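Local coordinates for protein spectinomycin phosphotransferase (Legionella pneumophila serogroup 1, PDB 3I0O) that binds ADP, magnesium and spectinomycin and, as a kinase-like phosphotransferase, probably transfers a phosphate group from nucleotide to the antibiotic, at residues W118-K123 against E224-I229; I153-Y158 against L188-E193; S166-T171 against Q304-S309. All blocks are in the same frame, centred on the assembly; numbering follows the deposited sequence.

Contact 1. Residues W118-K123 against E224-I229; sequences WKQLGK and ESIYII
The side-chain amide of Q120 is a flat plate held between two residues of 224-229. Over one face lies the end of I226, whose CD1 stands 3.9 Å from Q120 CD. Over the other face folds the side chain of E224, with its OE2 4.0 Å from Q120 CD and its carboxylate plane turned 58° from the amide. At the edge, Q120 NE2 donates to E224 O at 3.0 Å; the bond is bent (148° at the hydrogen), the donor stands above the carbonyl plane, and the oxygen is tilted a little out of the amide plane. The stronger polar partner of NE2 is E76 OE2, outside the two segments, so the amide nitrogen is gripped twice, which should hold the amide in this rotation. A glutamine suits this place: its long chain, with CG anti to the backbone N (chi1 -166°), reaches from the helix to the turn and offers N-H groups there, while one face takes the isoleucine methyl and the other the E224 side chain. E224 lies in the turn between strands 218-220 and 226-228, its carbonyl turned to the glutamine. In this kinase-like fold, helix 115-130 packs against that small hairpin, which is flanked by the magnesium ligands N217 and D230. Deeper in, polar contact gives way to branched aliphatics from helix and strand. L121 CB approaches I226 CD1 at 4.3 Å, and L121 CD1 meets I228 CD1 at 4.0 Å. V124 and I128, further along the helix, also touch I228.

Contact 2. Residues I153-Y158 against L188-E193; sequences IVRSFY and LVDTSE
R155 spreads its guanidinium over V189, whose CG1 stands 3.5 Å above the middle of the plane. The contact joins two helices of the helical C-terminal part of this kinase-like fold, 149-158 and 182-198; they run roughly antiparallel, their short segments inclined at 145° with axes 11.1 Å apart. While a valine methyl covers one face of the guanidinium, the acids of a salt-bridge network hold its edge. R155 NH1 donates to E193 OE1 at 2.9 Å in a nearly straight bond, with the oxygen close to the guanidinium plane but met on its anti side and well out of the carboxylate plane. R155 NH2 reaches D190 OD1 at 3.4 Å, a weak hydrogen bond within the same network. Arginine suits this place because an extended chain from CG to NE carries the charge across the gap, and its planar end can lie on a methyl while donating outward to acids. D190 and E193, three residues apart and so on the same side of their helix, can hold it together; E193 OE1 also takes a salt bridge from R151, so two arginines share one oxygen. Beside the charged group the contact is aliphatic: V154 CG1 packs on V189 CG2 at 3.6 Å, beta-branched residues whose methyls meet, and A290 of helix 274-298 also touches V154. Y158 points at V189 from the opposite direction, with H186 stacked on its ring. Its hydroxyl is buried here and has no polar partner in the model: Y158 OH lies 3.6 Å from V189 CB.

Contact 3. Residues S166-T171 against Q304-S309; sequences SDDKLT and QSRLES
R306 and D168 meet as guanidinium and carboxylate, coming from opposite directions with their planes 29° apart. The main bond runs from R306 NH2 to D168 OD1 at 2.8 Å, on the syn side of the oxygen and close to the guanidinium plane. A weak second bond joins R306 NH1 to D168 OD2 at 3.5 Å, so the carboxylate is met by both nitrogens, though unequally. T171 OG1 lies at the same edge, 2.9 Å from R306 NH2. Over one face of the guanidinium sits L170 CD1, 3.9 Å from its plane; the same methyl touches the base of the arginine, 3.7 Å from R306 CB. Leucine suits this place because its branch can cover both flat end and aliphatic stem, and L170 CD1 also approaches L307 CD1 at 4.3 Å. The bend of R306 at chi3 (79°) brings the guanidinium to D168 and T171.

The next layer fixes the aspartate. Its CG sits between the backbone N and the carbonyl carbon (chi1 69°), which brings OD1 back over the first turn. There it accepts from T171 N at 3.2 Å, from above the carboxylate plane, and from T171 OG1, which meets it nearly along the C-O bond. Aspartate suits the position: its short acidic side chain reaches the N-H three residues on, at a helix start where N-H groups lack backbone acceptors. With R306 NH2, three donors converge on this one oxygen, and the positive charge would probably favour the ionised acid. Further out, helix 274-298 backs the contact: L296 touches both L170 and R306, and D295 accepts from S305 OG and S309 OG. What results is an aspartate N-cap of helix 169-180, gripped by an arginine from the first turn of helix 306-315.

Contact 1 lies across the chain's centre from the other two, its centre about 34 Å from that of contact 2 and about 37 Å from that of contact 3. It is the one beside the nucleotide site: the I228 side chain is about 9 Å from the bound ADP and from the magnesium ion, and I229 touches ADP. Contacts 2 and 3 lie on the spectinomycin side, yet stand back from the drug, with the side chains of V154 and R306 about 12 and 13 Å from it. Their centres are about 21 Å apart and their nearest atoms about 10 Å; consecutive helices 149-158, 169-180 and 182-198 connect them, with helix 274-298 touching both.

Contact 1. Residues W118-K123 against E224-I229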
loop_
_atom_site.group_PDB
_atom_site.type_symbol
_atom_site.label_atom_id
_atom_site.label_comp_id
_atom_site.label_asym_id
_atom_site.label_seq_id
_atom_site.Cartn_x
_atom_site.Cartn_y
_atom_site.Cartn_z
ATOM N N TRP A 118 14.935 10.088 -6.690
ATOM C CA TRP A 118 14.181 10.684 -5.596
ATOM C C TRP A 118 13.508 11.972 -6.070
ATOM O O TRP A 118 12.374 12.273 -5.689
ATOM C CB TRP A 118 15.092 10.969 -4.382
ATOM C CG TRP A 118 15.109 9.846 -3.384
ATOM C CD1 TRP A 118 16.140 8.984 -3.127
ATOM C CD2 TRP A 118 14.009 9.409 -2.562
ATOM N NE1 TRP A 118 15.749 8.036 -2.203
ATOM C CE2 TRP A 118 14.448 8.274 -1.842
ATOM C CE3 TRP A 118 12.694 9.867 -2.368
ATOM C CZ2 TRP A 118 13.617 7.592 -0.940
ATOM C CZ3 TRP A 118 11.868 9.181 -1.468
ATOM C CH2 TRP A 118 12.337 8.058 -0.769
ATOM N N LYS A 119 14.212 12.729 -6.905
ATOM C CA LYS A 119 13.679 13.979 -7.432
ATOM C C LYS A 119 12.512 13.661 -8.353
ATOM O O LYS A 119 11.498 14.358 -8.365
ATOM C CB LYS A 119 14.765 14.724 -8.213
ATOM C CG LYS A 119 14.376 16.129 -8.665
ATOM C CD LYS A 119 15.579 16.838 -9.298
ATOM C CE LYS A 119 15.358 18.342 -9.478
ATOM N NZ LYS A 119 14.225 18.660 -10.383
ATOM N N GLN A 120 12.665 12.592 -9.121
ATOM C CA GLN A 120 11.639 12.170 -10.059
ATOM C C GLN A 120 10.381 11.704 -9.324
ATOM O O GLN A 120 9.267 11.925 -9.793
ATOM C CB GLN A 120 12.179 11.043 -10.933
ATOM C CG GLN A 120 11.341 10.751 -12.145
ATOM C CD GLN A 120 11.645 9.390 -12.721
ATOM O OE1 GLN A 120 12.760 8.880 -12.585
ATOM N NE2 GLN A 120 10.658 8.793 -13.381
ATOM N N LEU A 121 10.556 11.052 -8.176
ATOM C CA LEU A 121 9.406 10.582 -7.411
ATOM C C LEU A 121 8.648 11.773 -6.831
ATOM O O LEU A 121 7.423 11.784 -6.794
ATOM C CB LEU A 121 9.840 9.641 -6.282
ATOM C CG LEU A 121 8.672 9.067 -5.472
ATOM C CD1 LEU A 121 7.804 8.234 -6.382
ATOM C CD2 LEU A 121 9.179 8.219 -4.320
ATOM N N GLY A 122 9.382 12.781 -6.380
ATOM C CA GLY A 122 8.728 13.956 -5.832
ATOM C C GLY A 122 7.968 14.684 -6.925
ATOM O O GLY A 122 6.863 15.192 -6.713
ATOM N N LYS A 123 8.568 14.735 -8.107
ATOM C CA LYS A 123 7.943 15.397 -9.228
ATOM C C LYS A 123 6.654 14.681 -9.624
ATOM O O LYS A 123 5.644 15.324 -9.898
ATOM C CB LYS A 123 8.906 15.452 -10.422
ATOM C CG LYS A 123 8.315 16.164 -11.631
ATOM C CD LYS A 123 9.363 16.563 -12.652
ATOM C CE LYS A 123 8.736 17.450 -13.729
ATOM N NZ LYS A 123 9.731 17.960 -14.713
ATOM N N GLU A 224 15.172 6.597 -14.157
ATOM C CA GLU A 224 14.012 7.321 -14.663
ATOM C C GLU A 224 12.907 6.326 -14.986
ATOM O O GLU A 224 11.775 6.707 -15.286
ATOM C CB GLU A 224 14.368 8.144 -15.907
ATOM C CG GLU A 224 13.219 8.995 -16.434
ATOM C CD GLU A 224 13.580 10.473 -16.584
ATOM O OE1 GLU A 224 14.571 10.782 -17.284
ATOM O OE2 GLU A 224 12.864 11.328 -16.006
ATOM N N SER A 225 13.234 5.044 -14.926
ATOM C CA SER A 225 12.225 4.041 -15.173
ATOM C C SER A 225 11.788 3.449 -13.834
ATOM O O SER A 225 12.059 2.287 -13.542
ATOM C CB SER A 225 12.738 2.946 -16.125
ATOM O OG SER A 225 13.732 2.130 -15.533
ATOM N N ILE A 226 11.142 4.276 -13.013
ATOM C CA ILE A 226 10.615 3.842 -11.718
ATOM C C ILE A 226 9.104 3.794 -11.914
ATOM O O ILE A 226 8.582 4.440 -12.823
ATOM C CB ILE A 226 10.966 4.828 -10.580
ATOM C CG1 ILE A 226 10.213 6.143 -10.759
ATOM C CG2 ILE A 226 12.465 5.082 -10.568
ATOM C CD1 ILE A 226 10.547 7.183 -9.714
ATOM N N TYR A 227 8.406 3.034 -11.075
ATOM C CA TYR A 227 6.962 2.877 -11.207
ATOM C C TYR A 227 6.213 2.833 -9.889
ATOM O O TYR A 227 6.614 2.128 -8.965
ATOM C CB TYR A 227 6.651 1.579 -11.944
ATOM C CG TYR A 227 7.380 1.391 -13.250
ATOM C CD1 TYR A 227 6.826 1.841 -14.452
ATOM C CD2 TYR A 227 8.613 0.744 -13.291
ATOM C CE1 TYR A 227 7.486 1.643 -15.667
ATOM C CE2 TYR A 227 9.277 0.542 -14.492
ATOM C CZ TYR A 227 8.712 0.991 -15.676
ATOM O OH TYR A 227 9.377 0.793 -16.869
ATOM N N ILE A 228 5.114 3.574 -9.796
ATOM C CA ILE A 228 4.314 3.533 -8.584
ATOM C C ILE A 228 3.219 2.508 -8.830
ATOM O O ILE A 228 2.410 2.668 -9.733
ATOM C CB ILE A 228 3.660 4.869 -8.272
ATOM C CG1 ILE A 228 4.732 5.955 -8.151
ATOM C CG2 ILE A 228 2.858 4.746 -6.989
ATOM C CD1 ILE A 228 4.192 7.317 -7.764
ATOM N N ILE A 229 3.207 1.450 -8.030
ATOM C CA ILE A 229 2.224 0.385 -8.174
ATOM C C ILE A 229 1.251 0.349 -7.015
ATOM O O ILE A 229 1.242 1.249 -6.168
ATOM C CB ILE A 229 2.916 -0.980 -8.253
ATOM C CG1 ILE A 229 3.799 -1.179 -7.012
ATOM C CG2 ILE A 229 3.751 -1.060 -9.523
ATOM C CD1 ILE A 229 4.433 -2.558 -6.919
#

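Contact 2. Residues I153-Y158 against L188-E193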
loop_
_atom_site.group_PDB
_atom_site.type_symbol
_atom_site.label_atom_id
_atom_site.label_comp_id
_atom_site.label_asym_id
_atom_site.label_seq_id
_atom_site.Cartn_x
_atom_site.Cartn_y
_atom_site.Cartn_z
ATOM N N ILE A 153 -10.434 -0.877 17.565
ATOM C CA ILE A 153 -10.016 -2.267 17.472
ATOM C C ILE A 153 -8.760 -2.531 18.311
ATOM O O ILE A 153 -8.691 -3.522 19.039
ATOM C CB ILE A 153 -9.778 -2.667 15.993
ATOM C CG1 ILE A 153 -11.127 -2.765 15.273
ATOM C CG2 ILE A 153 -9.044 -3.996 15.906
ATOM C CD1 ILE A 153 -11.033 -2.971 13.774
ATOM N N VAL A 154 -7.772 -1.646 18.226
ATOM C CA VAL A 154 -6.546 -1.834 19.000
ATOM C C VAL A 154 -6.871 -1.761 20.492
ATOM O O VAL A 154 -6.301 -2.499 21.297
ATOM C CB VAL A 154 -5.483 -0.771 18.645
ATOM C CG1 VAL A 154 -4.256 -0.930 19.534
ATOM C CG2 VAL A 154 -5.085 -0.920 17.178
ATOM N N ARG A 155 -7.793 -0.872 20.857
ATOM C CA ARG A 155 -8.195 -0.745 22.253
ATOM C C ARG A 155 -8.900 -2.023 22.702
ATOM O O ARG A 155 -8.729 -2.465 23.840
ATOM C CB ARG A 155 -9.102 0.473 22.443
ATOM C CG ARG A 155 -8.312 1.739 22.660
ATOM C CD ARG A 155 -9.184 2.961 22.667
ATOM N NE ARG A 155 -8.409 4.146 22.999
ATOM C CZ ARG A 155 -8.519 5.306 22.364
ATOM N NH1 ARG A 155 -9.377 5.432 21.353
ATOM N NH2 ARG A 155 -7.773 6.342 22.741
ATOM N N SER A 156 -9.666 -2.633 21.803
ATOM C CA SER A 156 -10.356 -3.865 22.150
ATOM C C SER A 156 -9.323 -4.956 22.429
ATOM O O SER A 156 -9.671 -6.039 22.892
ATOM C CB SER A 156 -11.287 -4.314 21.017
ATOM O OG SER A 156 -10.606 -5.106 20.057
ATOM N N PHE A 157 -8.056 -4.669 22.138
ATOM C CA PHE A 157 -6.985 -5.632 22.378
ATOM C C PHE A 157 -6.478 -5.495 23.810
ATOM O O PHE A 157 -6.137 -6.489 24.454
ATOM C CB PHE A 157 -5.784 -5.402 21.442
ATOM C CG PHE A 157 -6.045 -5.707 19.988
ATOM C CD1 PHE A 157 -7.040 -6.603 19.598
ATOM C CD2 PHE A 157 -5.237 -5.137 19.001
ATOM C CE1 PHE A 157 -7.224 -6.929 18.249
ATOM C CE2 PHE A 157 -5.413 -5.458 17.651
ATOM C CZ PHE A 157 -6.406 -6.355 17.276
ATOM N N TYR A 158 -6.415 -4.254 24.290
ATOM C CA TYR A 158 -5.910 -3.951 25.630
ATOM C C TYR A 158 -6.226 -5.017 26.672
ATOM O O TYR A 158 -5.339 -5.509 27.359
ATOM C CB TYR A 158 -6.469 -2.610 26.129
ATOM C CG TYR A 158 -5.953 -1.352 25.447
ATOM C CD1 TYR A 158 -6.533 -0.112 25.730
ATOM C CD2 TYR A 158 -4.897 -1.388 24.533
ATOM C CE1 TYR A 158 -6.083 1.056 25.127
ATOM C CE2 TYR A 158 -4.437 -0.215 23.920
ATOM C CZ TYR A 158 -5.039 1.003 24.226
ATOM O OH TYR A 158 -4.609 2.173 23.645
ATOM N N LEU A 188 0.723 5.265 20.688
ATOM C CA LEU A 188 0.375 5.401 19.280
ATOM C C LEU A 188 -1.128 5.660 19.147
ATOM O O LEU A 188 -1.547 6.581 18.440
ATOM C CB LEU A 188 0.777 4.135 18.503
ATOM C CG LEU A 188 2.281 3.944 18.242
ATOM C CD1 LEU A 188 2.565 2.501 17.873
ATOM C CD2 LEU A 188 2.744 4.891 17.130
ATOM N N VAL A 189 -1.937 4.855 19.832
ATOM C CA VAL A 189 -3.382 5.033 19.777
ATOM C C VAL A 189 -3.775 6.397 20.335
ATOM O O VAL A 189 -4.515 7.141 19.701
ATOM C CB VAL A 189 -4.132 3.946 20.585
ATOM C CG1 VAL A 189 -5.634 4.234 20.589
ATOM C CG2 VAL A 189 -3.859 2.585 19.994
ATOM N N ASP A 190 -3.269 6.736 21.514
ATOM C CA ASP A 190 -3.619 8.018 22.118
ATOM C C ASP A 190 -3.181 9.231 21.301
ATOM O O ASP A 190 -3.922 10.210 21.207
ATOM C CB ASP A 190 -3.057 8.127 23.547
ATOM C CG ASP A 190 -3.620 7.064 24.482
ATOM O OD1 ASP A 190 -4.778 6.644 24.270
ATOM O OD2 ASP A 190 -2.909 6.657 25.431
ATOM N N THR A 191 -1.991 9.179 20.709
ATOM C CA THR A 191 -1.511 10.307 19.922
ATOM C C THR A 191 -2.334 10.483 18.649
ATOM O O THR A 191 -2.613 11.600 18.229
ATOM C CB THR A 191 -0.027 10.137 19.555
ATOM O OG1 THR A 191 0.749 10.092 20.755
ATOM C CG2 THR A 191 0.459 11.302 18.695
ATOM N N SER A 192 -2.721 9.371 18.039
ATOM C CA SER A 192 -3.523 9.410 16.828
ATOM C C SER A 192 -4.892 10.002 17.166
ATOM O O SER A 192 -5.387 10.873 16.458
ATOM C CB SER A 192 -3.670 7.992 16.258
ATOM O OG SER A 192 -4.544 7.950 15.144
ATOM N N GLU A 193 -5.499 9.528 18.254
ATOM C CA GLU A 193 -6.811 10.023 18.691
ATOM C C GLU A 193 -6.696 11.522 18.996
ATOM O O GLU A 193 -7.498 12.337 18.527
ATOM C CB GLU A 193 -7.267 9.269 19.949
ATOM C CG GLU A 193 -8.699 9.555 20.399
ATOM C CD GLU A 193 -9.755 8.853 19.545
ATOM O OE1 GLU A 193 -9.699 7.608 19.423
ATOM O OE2 GLU A 193 -10.649 9.543 19.001
#

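Contact 3. Residues S166-T171 against Q304-S309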
loop_
_atom_site.group_PDB
_atom_site.type_symbol
_atom_site.label_atom_id
_atom_site.label_comp_id
_atom_site.label_asym_id
_atom_site.label_seq_id
_atom_site.Cartn_x
_atom_site.Cartn_y
_atom_site.Cartn_z
ATOM N N SER A 166 -4.955 -22.164 26.225
ATOM C CA SER A 166 -5.417 -22.544 24.891
ATOM C C SER A 166 -4.559 -21.940 23.774
ATOM O O SER A 166 -4.583 -22.424 22.640
ATOM C CB SER A 166 -6.878 -22.119 24.695
ATOM O OG SER A 166 -7.008 -20.704 24.682
ATOM N N ASP A 167 -3.813 -20.881 24.091
ATOM C CA ASP A 167 -2.940 -20.233 23.109
ATOM C C ASP A 167 -1.746 -21.126 22.807
ATOM O O ASP A 167 -1.207 -21.769 23.710
ATOM C CB ASP A 167 -2.385 -18.903 23.636
ATOM C CG ASP A 167 -3.459 -17.965 24.133
ATOM O OD1 ASP A 167 -4.561 -17.953 23.547
ATOM O OD2 ASP A 167 -3.181 -17.223 25.098
ATOM N N ASP A 168 -1.327 -21.163 21.544
ATOM C CA ASP A 168 -0.164 -21.958 21.164
ATOM C C ASP A 168 1.062 -21.058 21.351
ATOM O O ASP A 168 0.933 -19.952 21.867
ATOM C CB ASP A 168 -0.297 -22.454 19.710
ATOM C CG ASP A 168 -0.203 -21.334 18.681
ATOM O OD1 ASP A 168 -0.596 -20.191 18.993
ATOM O OD2 ASP A 168 0.248 -21.609 17.546
ATOM N N LYS A 169 2.241 -21.518 20.952
ATOM C CA LYS A 169 3.457 -20.717 21.117
ATOM C C LYS A 169 3.379 -19.323 20.491
ATOM O O LYS A 169 3.758 -18.327 21.113
ATOM C CB LYS A 169 4.660 -21.446 20.521
ATOM C CG LYS A 169 5.538 -22.180 21.511
ATOM C CD LYS A 169 4.911 -23.457 22.007
ATOM C CE LYS A 169 5.922 -24.242 22.819
ATOM N NZ LYS A 169 5.315 -25.442 23.443
ATOM N N LEU A 170 2.895 -19.265 19.254
ATOM C CA LEU A 170 2.793 -18.007 18.524
ATOM C C LEU A 170 1.944 -16.971 19.245
ATOM O O LEU A 170 2.390 -15.847 19.484
ATOM C CB LEU A 170 2.221 -18.247 17.125
ATOM C CG LEU A 170 3.018 -17.629 15.972
ATOM C CD1 LEU A 170 2.219 -17.736 14.690
ATOM C CD2 LEU A 170 3.332 -16.177 16.269
ATOM N N THR A 171 0.718 -17.351 19.589
ATOM C CA THR A 171 -0.193 -16.446 20.274
ATOM C C THR A 171 0.456 -15.889 21.537
ATOM O O THR A 171 0.374 -14.686 21.816
ATOM C CB THR A 171 -1.511 -17.171 20.642
ATOM O OG1 THR A 171 -2.178 -17.592 19.440
ATOM C CG2 THR A 171 -2.428 -16.248 21.435
ATOM N N GLN A 304 -2.422 -18.796 7.714
ATOM C CA GLN A 304 -1.067 -19.089 7.266
ATOM C C GLN A 304 -0.331 -17.748 7.309
ATOM O O GLN A 304 0.881 -17.663 7.082
ATOM C CB GLN A 304 -1.093 -19.640 5.848
ATOM N N SER A 305 -1.098 -16.709 7.631
ATOM C CA SER A 305 -0.607 -15.341 7.713
ATOM C C SER A 305 -0.034 -14.936 9.080
ATOM O O SER A 305 0.786 -14.023 9.158
ATOM C CB SER A 305 -1.742 -14.376 7.321
ATOM O OG SER A 305 -2.901 -14.581 8.118
ATOM N N ARG A 306 -0.468 -15.605 10.145
ATOM C CA ARG A 306 -0.006 -15.293 11.500
ATOM C C ARG A 306 1.500 -15.130 11.584
ATOM O O ARG A 306 1.998 -14.210 12.231
ATOM C CB ARG A 306 -0.443 -16.379 12.480
ATOM C CG ARG A 306 -1.933 -16.450 12.676
ATOM C CD ARG A 306 -2.315 -17.733 13.379
ATOM N NE ARG A 306 -2.096 -17.681 14.819
ATOM C CZ ARG A 306 -1.523 -18.655 15.520
ATOM N NH1 ARG A 306 -1.103 -19.757 14.910
ATOM N NH2 ARG A 306 -1.381 -18.532 16.832
ATOM N N LEU A 307 2.225 -16.022 10.926
ATOM C CA LEU A 307 3.671 -15.952 10.947
ATOM C C LEU A 307 4.121 -14.580 10.451
ATOM O O LEU A 307 4.865 -13.875 11.135
ATOM C CB LEU A 307 4.255 -17.046 10.065
ATOM C CG LEU A 307 5.612 -17.567 10.525
ATOM C CD1 LEU A 307 5.449 -18.232 11.885
ATOM C CD2 LEU A 307 6.155 -18.556 9.504
ATOM N N GLU A 308 3.664 -14.202 9.260
ATOM C CA GLU A 308 4.008 -12.901 8.691
ATOM C C GLU A 308 3.502 -11.747 9.556
ATOM O O GLU A 308 4.251 -10.822 9.858
ATOM C CB GLU A 308 3.441 -12.756 7.282
ATOM C CG GLU A 308 4.338 -13.306 6.202
ATOM C CD GLU A 308 4.233 -12.503 4.923
ATOM O OE1 GLU A 308 3.120 -12.437 4.349
ATOM O OE2 GLU A 308 5.263 -11.930 4.496
ATOM N N SER A 309 2.233 -11.801 9.942
ATOM C CA SER A 309 1.667 -10.761 10.784
ATOM C C SER A 309 2.539 -10.486 12.009
ATOM O O SER A 309 2.787 -9.332 12.343
ATOM C CB SER A 309 0.268 -11.146 11.243
ATOM O OG SER A 309 -0.622 -11.216 10.152
#